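PDB 3MBR: glutamine cyclotransferase from Xanthomonas campestris, which probably catalyses the cyclisation of N-terminal glutamine residues of peptides to pyroglutamate with release of ammonia. Local coordinates for residues A[153-159]-A[205-211]; A[24-29]-A[66-72]; A[188-193]-A[225-231]. The protein carries 1 engineered substitution. One frame throughout, in Å; residues are numbered along the deposited sequence.

Interaction 1 (A[153-159]-A[205-211]); sequences NELEWVN and VLNGIAF. With CA (calcium ion), chain B.
Glu154, Glu156 and Val158 lie opposite Asn207, Ile209 and Phe211 across strands 153-158 and 206-211, which run parallel, their axes 8° apart and 6.2 Å from each other at closest approach. Carboxylates bridge this gap in place of main-chain pairing. Glu154 sends CG anti to its backbone N (chi1 171°) and bends at chi2, which carries OE1 across to Ile209 N; that bond is 2.9 Å long and nearly straight at 173°, and it uses the lone pair turned away from OE2. The same OE1 binds calcium at 2.5 Å. Glu156 follows a similar course but divides its oxygens: OE2 binds calcium at 2.4 Å, while OE1 accepts from Phe211 N at 2.9 Å, the donor standing well above the carboxylate plane. Water 1 lies within hydrogen-bonding distance of both Glu156 OE1 and Phe211 O. Leu155 O and Ile209 O, water 2 and Leu26 O complete the metal shell. The two carboxylates probably offset the charge of the ion in this buried setting. At one end, the amide of Asn153 gives ND2 to Leu206 O at 2.9 Å, the acceptor lying almost in the amide plane and the donor in the carbonyl plane, while Asn153 OD1 is held by Asn165. At the other end Val158 CG1 sits over the centre of the Phe211 ring, 3.7 Å from its centroid in a CH-pi contact, and CG2 rests on Phe211 CB. Asn207 and Gly208 form a classic beta bulge opposite Thr221. Two innermost blade strands joined round an axial calcium ion by acidic side chains and main-chain carbonyls mark the central channel of this five-bladed beta-propeller.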
loop_
_atom_site.group_PDB
_atom_site.type_symbol
_atom_site.label_atom_id
_atom_site.label_comp_id
_atom_site.label_asym_id
_atom_site.label_seq_id
_atom_site.Cartn_x
_atom_site.Cartn_y
_atom_site.Cartn_z
ATOM N N ASN A 153 3.484 6.379 -1.867
ATOM C CA ASN A 153 3.166 5.468 -2.971
ATOM C C ASN A 153 2.449 4.203 -2.348
ATOM O O ASN A 153 1.995 3.312 -3.141
ATOM C CB ASN A 153 4.423 5.014 -3.848
ATOM C CG ASN A 153 5.359 4.022 -3.089
ATOM O OD1 ASN A 153 5.306 3.917 -1.908
ATOM N ND2 ASN A 153 6.195 3.311 -3.776
ATOM N N GLU A 154 2.364 4.056 -0.990
ATOM C CA GLU A 154 1.610 2.911 -0.438
ATOM C C GLU A 154 1.129 3.242 0.940
ATOM O O GLU A 154 1.828 3.961 1.694
ATOM C CB GLU A 154 2.566 1.683 -0.408
ATOM C CG GLU A 154 2.061 0.418 0.327
ATOM C CD GLU A 154 0.779 -0.271 -0.174
ATOM O OE1 GLU A 154 0.528 -1.434 0.225
ATOM O OE2 GLU A 154 -0.042 0.425 -0.858
ATOM N N LEU A 155 -0.057 2.716 1.288
ATOM C CA LEU A 155 -0.660 2.957 2.616
ATOM C C LEU A 155 -1.024 1.647 3.278
ATOM O O LEU A 155 -1.295 0.614 2.567
ATOM C CB LEU A 155 -2.002 3.698 2.421
ATOM C CG LEU A 155 -1.880 5.135 1.834
ATOM C CD1 LEU A 155 -3.291 5.738 1.694
ATOM C CD2 LEU A 155 -1.000 6.042 2.639
ATOM N N GLU A 156 -1.113 1.679 4.611
ATOM C CA GLU A 156 -1.686 0.538 5.299
ATOM C C GLU A 156 -2.177 1.049 6.657
ATOM O O GLU A 156 -1.412 1.724 7.386
ATOM C CB GLU A 156 -0.630 -0.541 5.503
ATOM C CG GLU A 156 -1.220 -1.842 6.102
ATOM C CD GLU A 156 -2.229 -2.532 5.209
ATOM O OE1 GLU A 156 -2.763 -3.554 5.707
ATOM O OE2 GLU A 156 -2.427 -2.157 4.024
ATOM N N TRP A 157 -3.376 0.685 7.053
ATOM C CA TRP A 157 -3.914 1.028 8.349
ATOM C C TRP A 157 -3.454 0.051 9.380
ATOM O O TRP A 157 -3.652 -1.170 9.185
ATOM C CB TRP A 157 -5.453 1.007 8.316
ATOM C CG TRP A 157 -6.047 1.653 9.514
ATOM C CD1 TRP A 157 -6.439 1.038 10.663
ATOM C CD2 TRP A 157 -6.277 3.037 9.679
ATOM N NE1 TRP A 157 -6.953 1.990 11.569
ATOM C CE2 TRP A 157 -6.853 3.217 10.983
ATOM C CE3 TRP A 157 -6.089 4.147 8.865
ATOM C CZ2 TRP A 157 -7.290 4.462 11.445
ATOM C CZ3 TRP A 157 -6.524 5.431 9.367
ATOM C CH2 TRP A 157 -7.095 5.538 10.632
ATOM N N VAL A 158 -2.834 0.511 10.475
ATOM C CA VAL A 158 -2.277 -0.439 11.500
ATOM C C VAL A 158 -2.602 0.137 12.855
ATOM O O VAL A 158 -2.089 1.183 13.230
ATOM C CB VAL A 158 -0.756 -0.531 11.331
ATOM C CG1 VAL A 158 -0.177 -1.512 12.370
ATOM C CG2 VAL A 158 -0.353 -1.017 9.935
ATOM N N ASN A 159 -3.462 -0.564 13.583
ATOM C CA ASN A 159 -3.759 -0.173 15.017
ATOM C C ASN A 159 -4.057 1.318 15.194
ATOM O O ASN A 159 -3.459 1.997 16.047
ATOM C CB ASN A 159 -2.563 -0.528 15.906
ATOM C CG ASN A 159 -2.258 -2.031 15.931
ATOM O OD1 ASN A 159 -1.075 -2.424 15.989
ATOM N ND2 ASN A 159 -3.293 -2.875 15.806
ATOM N N VAL A 205 11.432 -0.060 -5.753
ATOM C CA VAL A 205 11.068 0.681 -4.570
ATOM C C VAL A 205 10.165 -0.197 -3.724
ATOM O O VAL A 205 9.410 -1.088 -4.227
ATOM C CB VAL A 205 10.302 1.974 -4.857
ATOM C CG1 VAL A 205 11.243 3.090 -5.433
ATOM C CG2 VAL A 205 9.123 1.749 -5.756
ATOM N N LEU A 206 10.166 0.054 -2.405
ATOM C CA LEU A 206 9.136 -0.510 -1.497
ATOM C C LEU A 206 7.791 -0.026 -2.005
ATOM O O LEU A 206 7.641 1.176 -2.354
ATOM C CB LEU A 206 9.420 -0.028 -0.048
ATOM C CG LEU A 206 8.705 -0.842 1.072
ATOM C CD1 LEU A 206 9.423 -0.714 2.424
ATOM C CD2 LEU A 206 7.262 -0.473 1.302
ATOM N N ASN A 207 6.828 -0.911 -2.079
ATOM C CA ASN A 207 5.553 -0.488 -2.647
ATOM C C ASN A 207 4.419 -1.318 -2.103
ATOM O O ASN A 207 3.286 -1.216 -2.588
ATOM C CB ASN A 207 5.594 -0.529 -4.175
ATOM C CG ASN A 207 4.833 0.544 -4.786
ATOM O OD1 ASN A 207 5.371 1.106 -5.743
ATOM N ND2 ASN A 207 3.590 0.739 -4.413
ATOM N N GLY A 208 4.652 -2.164 -1.095
ATOM C CA GLY A 208 3.575 -3.002 -0.557
ATOM C C GLY A 208 3.740 -3.032 0.951
ATOM O O GLY A 208 4.853 -3.415 1.409
ATOM N N ILE A 209 2.737 -2.631 1.689
ATOM C CA ILE A 209 2.748 -2.708 3.144
ATOM C C ILE A 209 1.442 -3.400 3.518
ATOM O O ILE A 209 0.370 -2.852 3.172
ATOM C CB ILE A 209 2.828 -1.318 3.829
ATOM C CG1 ILE A 209 4.085 -0.560 3.345
ATOM C CG2 ILE A 209 2.835 -1.562 5.336
ATOM C CD1 ILE A 209 4.031 0.930 3.728
ATOM N N ALA A 210 1.487 -4.541 4.181
ATOM C CA ALA A 210 0.264 -5.263 4.499
ATOM C C ALA A 210 0.219 -5.656 6.000
ATOM O O ALA A 210 1.201 -6.202 6.487
ATOM C CB ALA A 210 0.098 -6.514 3.650
ATOM N N PHE A 211 -0.879 -5.474 6.668
ATOM C CA PHE A 211 -0.973 -5.799 8.055
ATOM C C PHE A 211 -2.004 -6.910 8.270
ATOM O O PHE A 211 -3.160 -6.847 7.748
ATOM C CB PHE A 211 -1.395 -4.541 8.833
ATOM C CG PHE A 211 -1.437 -4.767 10.293
ATOM C CD1 PHE A 211 -0.318 -5.191 10.986
ATOM C CD2 PHE A 211 -2.613 -4.518 11.008
ATOM C CE1 PHE A 211 -0.334 -5.378 12.379
ATOM C CE2 PHE A 211 -2.627 -4.657 12.438
ATOM C CZ PHE A 211 -1.511 -5.108 13.086
HETATM CA CA CA B . -1.276 -1.819 1.901
HETATM O O HOH W 1 -3.962 -5.798 5.245
HETATM O O HOH W 2 -3.432 -1.396 0.874
#

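Interaction 2 (A[24-29]-A[66-72]); sequences EGLFYL and FGAGIVA. Engineered in segment 66-72: Ala68 (natural residue Glu). With CA (calcium ion), chain B.
Gly25 and Gly69 bring their CA atoms to 4.4 Å where strands 25-29 and 67-72, parallel to within 15°, converge; the strands then splay, and the CA atoms of Phe27 and Val71 are 6.4 Å apart. Direct hydrogen bonds are absent, although Gly69 CA approaches Glu24 O in a CA-H...O contact. In the widening part Phe27 fills the gap. Its CG stands between the backbone N and the carbonyl carbon (chi1 66°), which lays the ring against the neighbouring strand: one face receives Ala72 N towards the rim, CE1 presses on Ala72 CB at 3.5 Å, and CE2 meets Ile70 CD1 at 3.7 Å, the isoleucine crossing the phenylalanine at about a right angle. Leu29 CD2 reaches the same Ala72 methyl more loosely. Beyond the glycines, the bent Glu24 side chain brings OE2 to the edge of the Phe66 ring, 3.0 Å from CZ and near the ring plane, with the carboxylate plane turned 62° from it; OE2 also forms a salt bridge with Lys223. Glu24 CG covers Gly67 O, a buried carbonyl without a polar partner in the model. Ala68, an engineered residue in place of the natural glutamate, points away from strand 25-29. Leu26 O binds the calcium ion at 2.3 Å, and water 2, another of its ligands, sits 2.8 Å from Ile70 O, well placed to hydrogen-bond to it. Strand 67-72 thus reaches the metal only through water, and contact between these two strands is mainly apolar, while the carboxylate at the slightly positive C-H edge of the ring is probably a favourable electrostatic addition.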
loop_
_atom_site.group_PDB
_atom_site.type_symbol
_atom_site.label_atom_id
_atom_site.label_comp_id
_atom_site.label_asym_id
_atom_site.label_seq_id
_atom_site.Cartn_x
_atom_site.Cartn_y
_atom_site.Cartn_z
ATOM N N GLU A 24 2.324 -2.633 -6.811
ATOM C CA GLU A 24 1.685 -1.318 -6.733
ATOM C C GLU A 24 0.837 -1.189 -5.523
ATOM O O GLU A 24 0.241 -0.124 -5.305
ATOM C CB GLU A 24 0.862 -1.073 -8.010
ATOM C CG GLU A 24 1.709 -0.817 -9.246
ATOM C CD GLU A 24 2.616 0.468 -9.332
ATOM O OE1 GLU A 24 2.644 1.287 -8.508
ATOM O OE2 GLU A 24 3.360 0.620 -10.371
ATOM N N GLY A 25 0.692 -2.219 -4.701
ATOM C CA GLY A 25 -0.122 -2.149 -3.468
ATOM C C GLY A 25 -0.243 -3.534 -2.903
ATOM O O GLY A 25 -0.054 -4.553 -3.652
ATOM N N LEU A 26 -0.523 -3.632 -1.614
ATOM C CA LEU A 26 -0.549 -4.959 -0.976
ATOM C C LEU A 26 -1.486 -4.918 0.222
ATOM O O LEU A 26 -1.543 -3.887 0.937
ATOM C CB LEU A 26 0.894 -5.254 -0.454
ATOM C CG LEU A 26 1.193 -6.683 0.028
ATOM C CD1 LEU A 26 1.355 -7.646 -1.115
ATOM C CD2 LEU A 26 2.493 -6.632 0.880
ATOM N N PHE A 27 -2.213 -6.023 0.440
ATOM C CA PHE A 27 -2.942 -6.142 1.727
ATOM C C PHE A 27 -2.997 -7.578 2.126
ATOM O O PHE A 27 -2.642 -8.473 1.282
ATOM C CB PHE A 27 -4.314 -5.467 1.715
ATOM C CG PHE A 27 -5.321 -6.087 0.788
ATOM C CD1 PHE A 27 -6.027 -7.234 1.168
ATOM C CD2 PHE A 27 -5.631 -5.490 -0.454
ATOM C CE1 PHE A 27 -7.044 -7.821 0.313
ATOM C CE2 PHE A 27 -6.637 -6.099 -1.299
ATOM C CZ PHE A 27 -7.339 -7.232 -0.897
ATOM N N TYR A 28 -3.400 -7.894 3.314
ATOM C CA TYR A 28 -3.453 -9.263 3.778
ATOM C C TYR A 28 -4.902 -9.525 4.194
ATOM O O TYR A 28 -5.584 -8.703 4.850
ATOM C CB TYR A 28 -2.566 -9.387 5.021
ATOM C CG TYR A 28 -2.639 -10.713 5.731
ATOM C CD1 TYR A 28 -3.664 -10.976 6.615
ATOM C CD2 TYR A 28 -1.746 -11.700 5.462
ATOM C CE1 TYR A 28 -3.783 -12.182 7.303
ATOM C CE2 TYR A 28 -1.829 -12.942 6.161
ATOM C CZ TYR A 28 -2.869 -13.132 7.057
ATOM O OH TYR A 28 -2.946 -14.330 7.772
ATOM N N LEU A 29 -5.369 -10.714 3.858
ATOM C CA LEU A 29 -6.713 -11.040 4.293
ATOM C C LEU A 29 -6.891 -12.547 4.437
ATOM O O LEU A 29 -6.588 -13.264 3.468
ATOM C CB LEU A 29 -7.751 -10.487 3.222
ATOM C CG LEU A 29 -9.207 -10.854 3.576
ATOM C CD1 LEU A 29 -9.519 -10.117 4.796
ATOM C CD2 LEU A 29 -10.066 -10.366 2.319
ATOM N N PHE A 66 -3.495 0.821 -16.092
ATOM C CA PHE A 66 -2.363 0.305 -15.250
ATOM C C PHE A 66 -2.937 0.365 -13.858
ATOM O O PHE A 66 -3.336 1.468 -13.392
ATOM C CB PHE A 66 -1.287 1.440 -15.463
ATOM C CG PHE A 66 -0.017 1.393 -14.626
ATOM C CD1 PHE A 66 1.241 1.509 -15.271
ATOM C CD2 PHE A 66 -0.057 1.373 -13.249
ATOM C CE1 PHE A 66 2.401 1.470 -14.523
ATOM C CE2 PHE A 66 1.155 1.318 -12.490
ATOM C CZ PHE A 66 2.344 1.357 -13.147
ATOM N N GLY A 67 -3.059 -0.774 -13.200
ATOM C CA GLY A 67 -3.544 -0.816 -11.837
ATOM C C GLY A 67 -2.575 -0.183 -10.854
ATOM O O GLY A 67 -1.327 -0.210 -10.980
ATOM N N ALA A 68 -3.128 0.395 -9.833
ATOM C CA ALA A 68 -2.373 1.018 -8.771
ATOM C C ALA A 68 -2.777 0.357 -7.441
ATOM O O ALA A 68 -3.023 -0.900 -7.374
ATOM C CB ALA A 68 -2.523 2.530 -8.795
ATOM N N GLY A 69 -2.912 1.155 -6.362
ATOM C CA GLY A 69 -3.196 0.565 -5.043
ATOM C C GLY A 69 -4.507 -0.187 -4.897
ATOM O O GLY A 69 -5.481 0.048 -5.671
ATOM N N ILE A 70 -4.596 -1.027 -3.865
ATOM C CA ILE A 70 -5.737 -1.928 -3.640
ATOM C C ILE A 70 -6.056 -1.996 -2.158
ATOM O O ILE A 70 -5.170 -1.850 -1.322
ATOM C CB ILE A 70 -5.460 -3.337 -4.181
ATOM C CG1 ILE A 70 -4.114 -3.860 -3.611
ATOM C CG2 ILE A 70 -5.483 -3.341 -5.769
ATOM C CD1 ILE A 70 -3.999 -5.392 -3.831
ATOM N N VAL A 71 -7.321 -2.337 -1.863
ATOM C CA VAL A 71 -7.746 -2.565 -0.497
ATOM C C VAL A 71 -8.901 -3.531 -0.470
ATOM O O VAL A 71 -9.643 -3.603 -1.463
ATOM C CB VAL A 71 -8.183 -1.184 0.129
ATOM C CG1 VAL A 71 -9.400 -0.609 -0.642
ATOM C CG2 VAL A 71 -8.426 -1.245 1.582
ATOM N N ALA A 72 -9.096 -4.274 0.587
ATOM C CA ALA A 72 -10.309 -5.075 0.737
ATOM C C ALA A 72 -11.356 -4.305 1.531
ATOM O O ALA A 72 -10.987 -3.597 2.530
ATOM C CB ALA A 72 -9.935 -6.353 1.547
HETATM CA CA CA B . -1.276 -1.819 1.901
HETATM O O HOH W 2 -3.432 -1.396 0.874
#

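Interaction 3 (A[188-193]-A[225-231]); sequences LQALVP and WPMLYEI
Leu191 is the main bump of this contact, fitted into the corner formed by the rings of Trp225 and Tyr229, with its branches lying over the tyrosine. Its CB sits where the two rings come together, touching Trp225 CH2 and Tyr229 CE1, each at 4.1 Å. With CG anti to the carbonyl carbon (chi1 -56°), the isobutyl group slides past the tyrosine, and CD2 comes to rest over the centre of the Tyr229 ring, 4.0 Å from its centroid. CD1 spans the ring's CG-CD1 side and continues to Ile231 CG2. Residues 188-193 form a compact turn in the long connection between strands 182-187 and 206-212, here laid against strand 227-231 of the propeller blade that N-terminal strand 9-16 completes. A bond from Leu191 N to Leu188 O tightens the turn and sets the two leucines side by side. Leu188 meets Ile231 tip to tip, CD2 against CD1 at 4.1 Å. The indole of Trp225 offers one broad face: Leu191 O lies above its six-membered ring, and Pro193 covers the pyrrole half, CD 3.5 Å from that ring's centroid. The pyrrolidine crosses the indole at about a right angle, its CG reaching CD1 of Trp225 at 3.6 Å. Val192 CG2 fits obliquely beside Trp225 CZ2, and Trp225 NE1 donates to Asp204 O, which pins the indole's orientation beneath the proline.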
loop_
_atom_site.group_PDB
_atom_site.type_symbol
_atom_site.label_atom_id
_atom_site.label_comp_id
_atom_site.label_asym_id
_atom_site.label_seq_id
_atom_site.Cartn_x
_atom_site.Cartn_y
_atom_site.Cartn_z
ATOM N N LEU A 188 13.520 1.821 6.342
ATOM C CA LEU A 188 13.748 0.468 5.869
ATOM C C LEU A 188 14.851 0.374 4.811
ATOM O O LEU A 188 14.857 -0.578 4.010
ATOM C CB LEU A 188 12.421 -0.096 5.316
ATOM C CG LEU A 188 11.368 -0.233 6.454
ATOM C CD1 LEU A 188 10.044 -0.821 5.854
ATOM C CD2 LEU A 188 11.803 -1.229 7.602
ATOM N N GLN A 189 15.762 1.331 4.785
ATOM C CA GLN A 189 16.798 1.323 3.692
ATOM C C GLN A 189 17.522 -0.037 3.637
ATOM O O GLN A 189 18.001 -0.478 2.522
ATOM C CB GLN A 189 17.824 2.449 3.919
ATOM C CG GLN A 189 18.518 2.407 5.326
ATOM C CD GLN A 189 19.536 3.535 5.608
ATOM O OE1 GLN A 189 19.854 4.344 4.732
ATOM N NE2 GLN A 189 20.036 3.591 6.855
ATOM N N ALA A 190 17.743 -0.675 4.793
ATOM C CA ALA A 190 18.397 -1.993 4.829
ATOM C C ALA A 190 17.739 -3.106 3.944
ATOM O O ALA A 190 18.438 -4.000 3.426
ATOM C CB ALA A 190 18.637 -2.516 6.325
ATOM N N LEU A 191 16.450 -2.962 3.670
ATOM C CA LEU A 191 15.698 -3.953 2.916
ATOM C C LEU A 191 15.574 -3.633 1.450
ATOM O O LEU A 191 15.116 -4.473 0.677
ATOM C CB LEU A 191 14.273 -3.997 3.497
ATOM C CG LEU A 191 14.157 -4.276 5.033
ATOM C CD1 LEU A 191 12.710 -4.466 5.417
ATOM C CD2 LEU A 191 14.973 -5.487 5.493
ATOM N N VAL A 192 15.845 -2.413 1.063
ATOM C CA VAL A 192 15.670 -1.976 -0.312
ATOM C C VAL A 192 16.844 -2.635 -1.121
ATOM O O VAL A 192 18.046 -2.598 -0.682
ATOM C CB VAL A 192 15.475 -0.419 -0.389
ATOM C CG1 VAL A 192 15.277 0.082 -1.875
ATOM C CG2 VAL A 192 14.276 0.013 0.435
ATOM N N PRO A 193 16.520 -3.353 -2.218
ATOM C CA PRO A 193 17.552 -4.142 -2.931
ATOM C C PRO A 193 18.737 -3.329 -3.339
ATOM O O PRO A 193 19.880 -3.845 -3.289
ATOM C CB PRO A 193 16.823 -4.614 -4.182
ATOM C CG PRO A 193 15.456 -4.864 -3.676
ATOM C CD PRO A 193 15.165 -3.729 -2.699
ATOM N N TRP A 225 11.188 -7.177 -5.847
ATOM C CA TRP A 225 11.987 -7.644 -4.684
ATOM C C TRP A 225 12.013 -9.188 -4.678
ATOM O O TRP A 225 11.003 -9.839 -4.951
ATOM C CB TRP A 225 11.411 -7.191 -3.371
ATOM C CG TRP A 225 11.667 -5.739 -3.070
ATOM C CD1 TRP A 225 11.882 -4.704 -3.945
ATOM C CD2 TRP A 225 11.629 -5.157 -1.762
ATOM N NE1 TRP A 225 11.990 -3.513 -3.242
ATOM C CE2 TRP A 225 11.848 -3.770 -1.915
ATOM C CE3 TRP A 225 11.392 -5.669 -0.484
ATOM C CZ2 TRP A 225 11.830 -2.859 -0.811
ATOM C CZ3 TRP A 225 11.393 -4.793 0.622
ATOM C CH2 TRP A 225 11.605 -3.435 0.464
ATOM N N PRO A 226 13.143 -9.786 -4.255
ATOM C CA PRO A 226 13.229 -11.261 -4.212
ATOM C C PRO A 226 12.575 -11.805 -2.947
ATOM O O PRO A 226 12.333 -13.032 -2.868
ATOM C CB PRO A 226 14.736 -11.556 -4.202
ATOM C CG PRO A 226 15.299 -10.322 -3.520
ATOM C CD PRO A 226 14.448 -9.163 -4.025
ATOM N N MET A 227 12.237 -10.947 -1.994
ATOM C CA MET A 227 11.682 -11.350 -0.718
ATOM C C MET A 227 10.608 -10.386 -0.273
ATOM O O MET A 227 10.521 -9.250 -0.707
ATOM C CB MET A 227 12.768 -11.358 0.377
ATOM C CG MET A 227 13.867 -12.443 0.129
ATOM S SD MET A 227 15.097 -12.574 1.362
ATOM C CE MET A 227 16.295 -11.369 0.715
ATOM N N LEU A 228 9.785 -10.930 0.585
ATOM C CA LEU A 228 8.781 -10.205 1.337
ATOM C C LEU A 228 9.174 -10.368 2.802
ATOM O O LEU A 228 9.493 -11.496 3.218
ATOM C CB LEU A 228 7.358 -10.714 0.981
ATOM C CG LEU A 228 6.178 -10.187 1.823
ATOM C CD1 LEU A 228 5.004 -9.993 0.997
ATOM C CD2 LEU A 228 5.972 -11.106 3.002
ATOM N N TYR A 229 9.133 -9.299 3.560
ATOM C CA TYR A 229 9.615 -9.355 4.973
ATOM C C TYR A 229 8.499 -9.158 5.947
ATOM O O TYR A 229 7.684 -8.264 5.794
ATOM C CB TYR A 229 10.598 -8.236 5.244
ATOM C CG TYR A 229 11.838 -8.327 4.380
ATOM C CD1 TYR A 229 11.891 -7.668 3.138
ATOM C CD2 TYR A 229 12.941 -9.021 4.789
ATOM C CE1 TYR A 229 13.006 -7.730 2.344
ATOM C CE2 TYR A 229 14.085 -9.062 3.995
ATOM C CZ TYR A 229 14.087 -8.466 2.739
ATOM O OH TYR A 229 15.231 -8.486 1.984
ATOM N N GLU A 230 8.441 -10.001 6.973
ATOM C CA GLU A 230 7.607 -9.712 8.159
ATOM C C GLU A 230 8.524 -8.960 9.104
ATOM O O GLU A 230 9.602 -9.435 9.433
ATOM C CB GLU A 230 7.142 -11.050 8.807
ATOM C CG GLU A 230 6.296 -10.834 10.048
ATOM C CD GLU A 230 5.810 -12.139 10.649
ATOM O OE1 GLU A 230 5.352 -12.080 11.800
ATOM O OE2 GLU A 230 5.879 -13.186 9.965
ATOM N N ILE A 231 8.072 -7.805 9.556
ATOM C CA ILE A 231 8.875 -6.946 10.451
ATOM C C ILE A 231 8.057 -6.614 11.726
ATOM O O ILE A 231 6.841 -6.514 11.667
ATOM C CB ILE A 231 9.313 -5.686 9.737
ATOM C CG1 ILE A 231 8.160 -4.813 9.356
ATOM C CG2 ILE A 231 10.220 -5.954 8.519
ATOM C CD1 ILE A 231 8.624 -3.421 8.854
#

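Overall arrangement
Interactions 1 and 2 meet at the calcium ion, their centres about 9 Å apart. The ranges 153-159 and 205-211 supply four of its protein ligands and 24-29 the fifth, Leu26 O; water 2 links the ion onward to 66-72. Glu154 OE1 also probably accepts a hydrogen bond from Leu26 N at 3.1 Å. Gly208 CA packs on Leu26 CB, so strand 206-211 touches 24-29 as well as 153-159. Interaction 3 lies about 13 Å from interaction 1, centre to centre, farther out, where the connection 188-193 packs on the blade holding 205-211: Leu206 CD1 touches Leu188 CD1 at 3.5 Å. The Leu188 side chain remains about 12 Å from the calcium ion.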